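Side-chain contacts in 2,3,4,5-tetrahydropyridine-2,6-dicarboxylate N-succinyltransferase (Campylobacter jejuni, PDB 2RIJ), which probably catalyses the transfer of a succinyl group from succinyl-CoA to tetrahydrodipicolinate, opening the succinylase branch of lysine biosynthesis: residues A[40-45]-A[166-171]; A[199-202]-A[206-209]. All blocks are in the same frame, centred on the assembly; numbering follows the deposited sequence.

Contact 1. Residues A[40-45]-A[166-171]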
ATOM      1  N   LYS A  40      14.093  56.256  30.726  1.00 35.62           N
ATOM      2  CA  LYS A  40      14.696  57.015  29.630  1.00 37.09           C
ATOM      3  C   LYS A  40      16.093  56.521  29.265  1.00 37.50           C
ATOM      4  O   LYS A  40      16.599  56.855  28.219  1.00 38.51           O
ATOM      5  CB  LYS A  40      14.692  58.523  29.932  1.00 37.75           C
ATOM      6  CG  LYS A  40      13.290  59.170  29.826  1.00 42.32           C
ATOM      7  N   ASN A  41      16.693  55.673  30.078  1.00 37.47           N
ATOM      8  CA  ASN A  41      17.947  55.041  29.666  1.00 40.37           C
ATOM      9  C   ASN A  41      17.775  53.755  28.861  1.00 38.45           C
ATOM     10  O   ASN A  41      18.755  53.169  28.399  1.00 39.74           O
ATOM     11  CB  ASN A  41      18.787  54.743  30.898  1.00 42.36           C
ATOM     12  CG  ASN A  41      19.101  55.998  31.681  1.00 51.32           C
ATOM     13  OD1 ASN A  41      19.627  56.975  31.132  1.00 62.74           O
ATOM     14  ND2 ASN A  41      18.760  55.990  32.967  1.00 62.73           N
ATOM     15  N   LYS A  42      16.541  53.288  28.742  1.00 33.70           N
ATOM     16  CA  LYS A  42      16.238  52.084  27.976  1.00 36.03           C
ATOM     17  C   LYS A  42      16.124  52.501  26.526  1.00 29.79           C
ATOM     18  O   LYS A  42      15.342  53.380  26.214  1.00 29.28           O
ATOM     19  CB  LYS A  42      14.928  51.498  28.490  1.00 35.18           C
ATOM     20  CG  LYS A  42      14.742  50.036  28.246  1.00 45.90           C
ATOM     21  CD  LYS A  42      13.437  49.555  28.896  1.00 47.14           C
ATOM     22  CE  LYS A  42      13.614  49.301  30.398  1.00 61.38           C
ATOM     23  NZ  LYS A  42      14.438  48.070  30.674  1.00 66.49           N
ATOM     24  N   ILE A  43      16.955  51.929  25.658  1.00 30.08           N
ATOM     25  CA  ILE A  43      16.877  52.182  24.216  1.00 28.10           C
ATOM     26  C   ILE A  43      15.911  51.130  23.642  1.00 27.08           C
ATOM     27  O   ILE A  43      16.181  49.919  23.689  1.00 28.74           O
ATOM     28  CB  ILE A  43      18.258  52.088  23.521  1.00 27.04           C
ATOM     29  CG1 ILE A  43      19.310  52.992  24.222  1.00 29.04           C
ATOM     30  CG2 ILE A  43      18.134  52.373  22.026  1.00 23.52           C
ATOM     31  CD1 ILE A  43      18.866  54.381  24.533  1.00 25.34           C
ATOM     32  N   LEU A  44      14.765  51.609  23.160  1.00 24.16           N
ATOM     33  CA  LEU A  44      13.741  50.789  22.565  1.00 24.26           C
ATOM     34  C   LEU A  44      13.871  50.551  21.064  1.00 24.17           C
ATOM     35  O   LEU A  44      13.296  49.580  20.573  1.00 23.74           O
ATOM     36  CB  LEU A  44      12.361  51.374  22.837  1.00 23.70           C
ATOM     37  CG  LEU A  44      12.093  51.794  24.280  1.00 27.92           C
ATOM     38  CD1 LEU A  44      10.660  52.236  24.328  1.00 23.96           C
ATOM     39  CD2 LEU A  44      12.356  50.643  25.220  1.00 24.10           C
ATOM     40  N   GLN A  45      14.591  51.421  20.362  1.00 23.78           N
ATOM     41  CA  GLN A  45      14.803  51.311  18.933  1.00 22.37           C
ATOM     42  C   GLN A  45      15.902  52.280  18.505  1.00 24.15           C
ATOM     43  O   GLN A  45      16.089  53.344  19.113  1.00 25.52           O
ATOM     44  CB  GLN A  45      13.516  51.651  18.154  1.00 22.06           C
ATOM     45  CG  GLN A  45      13.627  51.360  16.674  1.00 18.55           C
ATOM     46  CD  GLN A  45      12.331  51.526  15.907  1.00 19.94           C
ATOM     47  OE1 GLN A  45      11.961  50.654  15.092  1.00 22.61           O
ATOM     48  NE2 GLN A  45      11.638  52.648  16.134  1.00 21.37           N
ATOM     49  N   LEU A 166      18.952  41.219  24.939  1.00 27.64           N
ATOM     50  CA  LEU A 166      19.237  42.637  25.061  1.00 28.92           C
ATOM     51  C   LEU A 166      18.031  43.542  24.714  1.00 30.20           C
ATOM     52  O   LEU A 166      17.892  44.655  25.243  1.00 31.54           O
ATOM     53  CB  LEU A 166      20.424  42.990  24.153  1.00 31.06           C
ATOM     54  CG  LEU A 166      21.812  42.517  24.653  1.00 34.10           C
ATOM     55  CD1 LEU A 166      22.921  43.123  23.830  1.00 41.64           C
ATOM     56  CD2 LEU A 166      22.060  42.838  26.107  1.00 46.01           C
ATOM     57  N   LEU A 167      17.189  43.082  23.794  1.00 27.61           N
ATOM     58  CA  LEU A 167      16.049  43.870  23.319  1.00 26.83           C
ATOM     59  C   LEU A 167      14.894  43.814  24.335  1.00 28.91           C
ATOM     60  O   LEU A 167      14.671  42.782  24.954  1.00 34.26           O
ATOM     61  CB  LEU A 167      15.611  43.350  21.946  1.00 26.68           C
ATOM     62  CG  LEU A 167      16.637  43.475  20.798  1.00 27.03           C
ATOM     63  CD1 LEU A 167      16.122  42.778  19.591  1.00 26.04           C
ATOM     64  CD2 LEU A 167      16.984  44.960  20.458  1.00 25.38           C
ATOM     65  N   SER A 168      14.190  44.928  24.524  1.00 26.50           N
ATOM     66  CA  SER A 168      12.997  44.992  25.357  1.00 27.86           C
ATOM     67  C   SER A 168      11.751  44.663  24.549  1.00 24.16           C
ATOM     68  O   SER A 168      11.591  45.132  23.420  1.00 24.40           O
ATOM     69  CB  SER A 168      12.828  46.398  25.936  1.00 31.66           C
ATOM     70  OG  SER A 168      13.929  46.744  26.717  1.00 39.52           O
ATOM     71  N   ASN A 169      10.896  43.826  25.122  1.00 23.40           N
ATOM     72  CA  ASN A 169       9.555  43.578  24.592  1.00 25.64           C
ATOM     73  C   ASN A 169       8.721  44.824  24.853  1.00 22.46           C
ATOM     74  O   ASN A 169       8.528  45.230  25.998  1.00 23.89           O
ATOM     75  CB  ASN A 169       8.912  42.344  25.252  1.00 23.77           C
ATOM     76  CG  ASN A 169       7.598  41.951  24.616  1.00 22.31           C
ATOM     77  OD1 ASN A 169       7.419  42.100  23.396  1.00 21.88           O
ATOM     78  ND2 ASN A 169       6.649  41.471  25.432  1.00 19.32           N
ATOM     79  N   VAL A 170       8.229  45.420  23.781  1.00 21.53           N
ATOM     80  CA  VAL A 170       7.492  46.692  23.863  1.00 21.01           C
ATOM     81  C   VAL A 170       6.260  46.605  22.974  1.00 21.30           C
ATOM     82  O   VAL A 170       6.173  45.745  22.092  1.00 21.66           O
ATOM     83  CB  VAL A 170       8.370  47.917  23.477  1.00 23.92           C
ATOM     84  CG1 VAL A 170       9.589  48.067  24.455  1.00 20.61           C
ATOM     85  CG2 VAL A 170       8.855  47.828  22.019  1.00 19.42           C
ATOM     86  N   ALA A 171       5.336  47.512  23.231  1.00 19.39           N
ATOM     87  CA  ALA A 171       4.193  47.781  22.347  1.00 20.52           C
ATOM     88  C   ALA A 171       4.663  48.701  21.239  1.00 20.51           C
ATOM     89  O   ALA A 171       5.589  49.492  21.439  1.00 23.53           O
ATOM     90  CB  ALA A 171       3.058  48.418  23.133  1.00 21.12           C
TER
HETATM   91  O   HOH W   1      15.185  47.283  22.980  1.00 32.80           O
HETATM   92  O   HOH W   2      16.344  47.160  25.811  1.00 48.45           O
HETATM   93  O   HOH W   3      12.874  47.214  22.071  1.00 37.58           O
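Leu44 CD2 meets Val170 CG1 at 3.9 Å, one methyl against another, the two side chains lying at a slant to each other. This is the closely packed end of 40-45 with 166-171, and both residues are buried. Leu44 has the reach for the job: its CG stands beside the backbone N (chi1 -47°); CD1 continues the chain in extended form, and CD2, the other methyl, is the one that meets the shorter, beta-branched Val170. Pro177 of strand 176-178 touches both, extending the apolar patch.

Toward the outer side the packing thins. The long chain of Lys42 bends at its last two torsions and passes Ser168 with its methylenes, CD lying 3.6 Å from Ser168 OG, a van der Waals approach of aliphatic carbon to hydroxyl. Between the backbones sit three waters. Water 1 gives a proton to Ile43 O and accepts from Ser168 N at 3.0 Å; water 2 donates to Leu166 O and is hydrogen-bonded to Ser168 OG at 2.6 Å; water 3 lies 2.8 Å from both Leu44 O and Ser168 O. Small and polar, Ser168 suits this wet seam.

The chemistry implies a joint between two sheets, at the starts of strands 43-48 and 170-173, held by a small apolar contact and by Lys42 lying against Ser168, with its polar links made through water rather than by direct bonds.

Contact 2. Residues A[199-202]-A[206-209]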
ATOM      1  N   ILE A 199      -2.296  49.996  19.287  1.00 25.46           N
ATOM      2  CA  ILE A 199      -1.159  49.082  19.398  1.00 26.28           C
ATOM      3  C   ILE A 199      -1.231  48.067  18.262  1.00 25.19           C
ATOM      4  O   ILE A 199      -2.129  47.235  18.192  1.00 25.35           O
ATOM      5  CB  ILE A 199      -1.102  48.420  20.802  1.00 26.50           C
ATOM      6  CG1 ILE A 199      -1.063  49.502  21.912  1.00 21.86           C
ATOM      7  CG2 ILE A 199       0.055  47.397  20.889  1.00 20.81           C
ATOM      8  CD1 ILE A 199       0.065  50.537  21.783  1.00 22.57           C
ATOM      9  N   ASP A 200      -0.266  48.146  17.359  1.00 23.26           N
ATOM     10  CA  ASP A 200      -0.232  47.237  16.227  1.00 20.57           C
ATOM     11  C   ASP A 200       0.352  45.858  16.545  1.00 20.14           C
ATOM     12  O   ASP A 200      -0.030  44.861  15.918  1.00 20.62           O
ATOM     13  CB  ASP A 200       0.520  47.885  15.084  1.00 23.23           C
ATOM     14  CG  ASP A 200      -0.175  49.139  14.604  1.00 32.32           C
ATOM     15  OD1 ASP A 200      -1.429  49.133  14.469  1.00 33.61           O
ATOM     16  OD2 ASP A 200       0.537  50.131  14.435  1.00 27.49           O
ATOM     17  N   PHE A 201       1.324  45.811  17.457  1.00 22.77           N
ATOM     18  CA  PHE A 201       1.992  44.583  17.856  1.00 21.22           C
ATOM     19  C   PHE A 201       2.810  44.788  19.137  1.00 20.90           C
ATOM     20  O   PHE A 201       3.066  45.917  19.561  1.00 19.62           O
ATOM     21  CB  PHE A 201       2.817  43.944  16.723  1.00 21.82           C
ATOM     22  CG  PHE A 201       4.048  44.729  16.254  1.00 19.21           C
ATOM     23  CD1 PHE A 201       3.922  45.815  15.421  1.00 20.76           C
ATOM     24  CD2 PHE A 201       5.306  44.336  16.613  1.00 22.57           C
ATOM     25  CE1 PHE A 201       5.028  46.526  14.981  1.00 23.55           C
ATOM     26  CE2 PHE A 201       6.413  45.005  16.149  1.00 22.32           C
ATOM     27  CZ  PHE A 201       6.280  46.114  15.336  1.00 20.68           C
ATOM     28  N   VAL A 202       3.145  43.688  19.767  1.00 18.32           N
ATOM     29  CA  VAL A 202       3.989  43.655  20.995  1.00 21.07           C
ATOM     30  C   VAL A 202       5.099  42.641  20.737  1.00 21.25           C
ATOM     31  O   VAL A 202       4.831  41.440  20.506  1.00 20.74           O
ATOM     32  CB  VAL A 202       3.187  43.322  22.279  1.00 20.14           C
ATOM     33  CG1 VAL A 202       4.167  43.159  23.566  1.00 19.60           C
ATOM     34  CG2 VAL A 202       2.024  44.321  22.479  1.00 22.24           C
ATOM     35  N   PRO A 206      11.249  45.302  15.472  1.00 23.59           N
ATOM     36  CA  PRO A 206      10.406  46.066  14.545  1.00 22.29           C
ATOM     37  C   PRO A 206      10.287  45.378  13.183  1.00 20.37           C
ATOM     38  O   PRO A 206      10.856  44.290  12.960  1.00 20.77           O
ATOM     39  CB  PRO A 206      11.173  47.383  14.434  1.00 23.36           C
ATOM     40  CG  PRO A 206      12.560  46.962  14.509  1.00 21.50           C
ATOM     41  CD  PRO A 206      12.648  45.776  15.401  1.00 20.90           C
ATOM     42  N   ARG A 207       9.486  45.972  12.316  1.00 22.19           N
ATOM     43  CA  ARG A 207       9.285  45.470  10.999  1.00 21.11           C
ATOM     44  C   ARG A 207      10.307  46.116  10.054  1.00 22.18           C
ATOM     45  O   ARG A 207      10.738  47.258  10.242  1.00 20.87           O
ATOM     46  CB  ARG A 207       7.853  45.726  10.558  1.00 19.96           C
ATOM     47  CG  ARG A 207       6.867  44.872  11.408  1.00 22.70           C
ATOM     48  CD  ARG A 207       5.546  45.389  11.502  1.00 31.52           C
ATOM     49  NE  ARG A 207       4.678  44.498  12.263  1.00 21.01           N
ATOM     50  CZ  ARG A 207       3.385  44.670  12.323  1.00 25.79           C
ATOM     51  NH1 ARG A 207       2.848  45.683  11.700  1.00 28.15           N
ATOM     52  NH2 ARG A 207       2.638  43.831  12.978  1.00 20.61           N
ATOM     53  N   PHE A 208      10.618  45.377   9.013  1.00 20.39           N
ATOM     54  CA  PHE A 208      11.498  45.812   7.897  1.00 20.44           C
ATOM     55  C   PHE A 208      11.117  47.156   7.308  1.00 19.56           C
ATOM     56  O   PHE A 208      11.980  48.009   7.159  1.00 19.15           O
ATOM     57  CB  PHE A 208      11.462  44.677   6.846  1.00 19.01           C
ATOM     58  CG  PHE A 208      12.265  44.866   5.609  1.00 18.79           C
ATOM     59  CD1 PHE A 208      11.722  45.545   4.522  1.00 18.33           C
ATOM     60  CD2 PHE A 208      13.503  44.201   5.442  1.00 17.42           C
ATOM     61  CE1 PHE A 208      12.405  45.628   3.310  1.00 21.51           C
ATOM     62  CE2 PHE A 208      14.183  44.279   4.244  1.00 17.12           C
ATOM     63  CZ  PHE A 208      13.638  45.032   3.173  1.00 19.27           C
ATOM     64  N   LEU A 209       9.825  47.376   7.028  1.00 21.02           N
ATOM     65  CA  LEU A 209       9.415  48.594   6.360  1.00 22.64           C
ATOM     66  C   LEU A 209       9.451  49.829   7.276  1.00 21.36           C
ATOM     67  O   LEU A 209       9.327  50.939   6.809  1.00 21.54           O
ATOM     68  CB  LEU A 209       8.048  48.399   5.649  1.00 19.85           C
ATOM     69  CG  LEU A 209       8.093  47.549   4.374  1.00 19.73           C
ATOM     70  CD1 LEU A 209       6.617  47.287   3.930  1.00 17.50           C
ATOM     71  CD2 LEU A 209       8.927  48.207   3.241  1.00 19.37           C
TER
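Arg207 lays its guanidinium flat over one face of the Phe201 ring, the centres 4.0 Å apart and the planes only 9° from parallel. This is a stacked cation-pi pair. The overlap favours one rim of the ring: Arg207 CZ is 3.3 Å from Phe201 CD1, and Arg207 NE is 3.4 Å from Phe201 CE1, while Arg207 NH2 reaches back toward CG and CB. The aliphatic part takes a share as well, with Arg207 CD 3.7 Å from Phe201 CE1.

The two side chains run past each other in opposite directions. Phe201 holds CG between its backbone N and carbonyl carbon (chi1 67°), which turns the ring toward 206-209; Arg207 is extended from CG to NE, long enough to span the ring. At the ring's edge, near its plane, Pro206 CA comes within 4.2 Å of Phe201 CZ.

An arginine suits this place because its flat cation can stack through its face while its N-H groups point outward in the plane to other partners. Arg207 NH2 uses them on a neighbouring subunit, in a salt bridge to Glu222 and a hydrogen bond to the Leu221 carbonyl, which probably helps fix the guanidinium's rotation over the ring. Asp200 is drawn elsewhere, to a salt bridge with Lys198, although its OD2 is 5.7 Å from Arg207 NH1 and may add a mild electrostatic attraction.

Phe201 also stacks with Trp172 of the adjacent strand 170-173, opposite which Asp200 and Phe201 form a classic beta bulge. The pair thus sits where strand 201-203 runs into the loop leading to strand 219-220, with Pro206 packed on Trp172 and on Tyr142 of helix 138-149.

How the contacts relate
Contacts 1 and 2 lie about 13 Å apart between centres and share one small antiparallel sheet, in which strands 170-173 and 201-203 are neighbours. Contact 1 ties that sheet to strand 43-48 of the N-terminal sheet, whereas contact 2 links strand 201-203, outermost within this chain, to the following loop and, through Arg207, to another subunit. Each is partly buried, with two buried residues among the four that touch. They differ in chemistry: methyl packing with bridging water within one chain, against a cation on an aromatic face at a subunit boundary. They also meet directly, as Gln45 OE1 lies 3.4 Å from Pro206 CB.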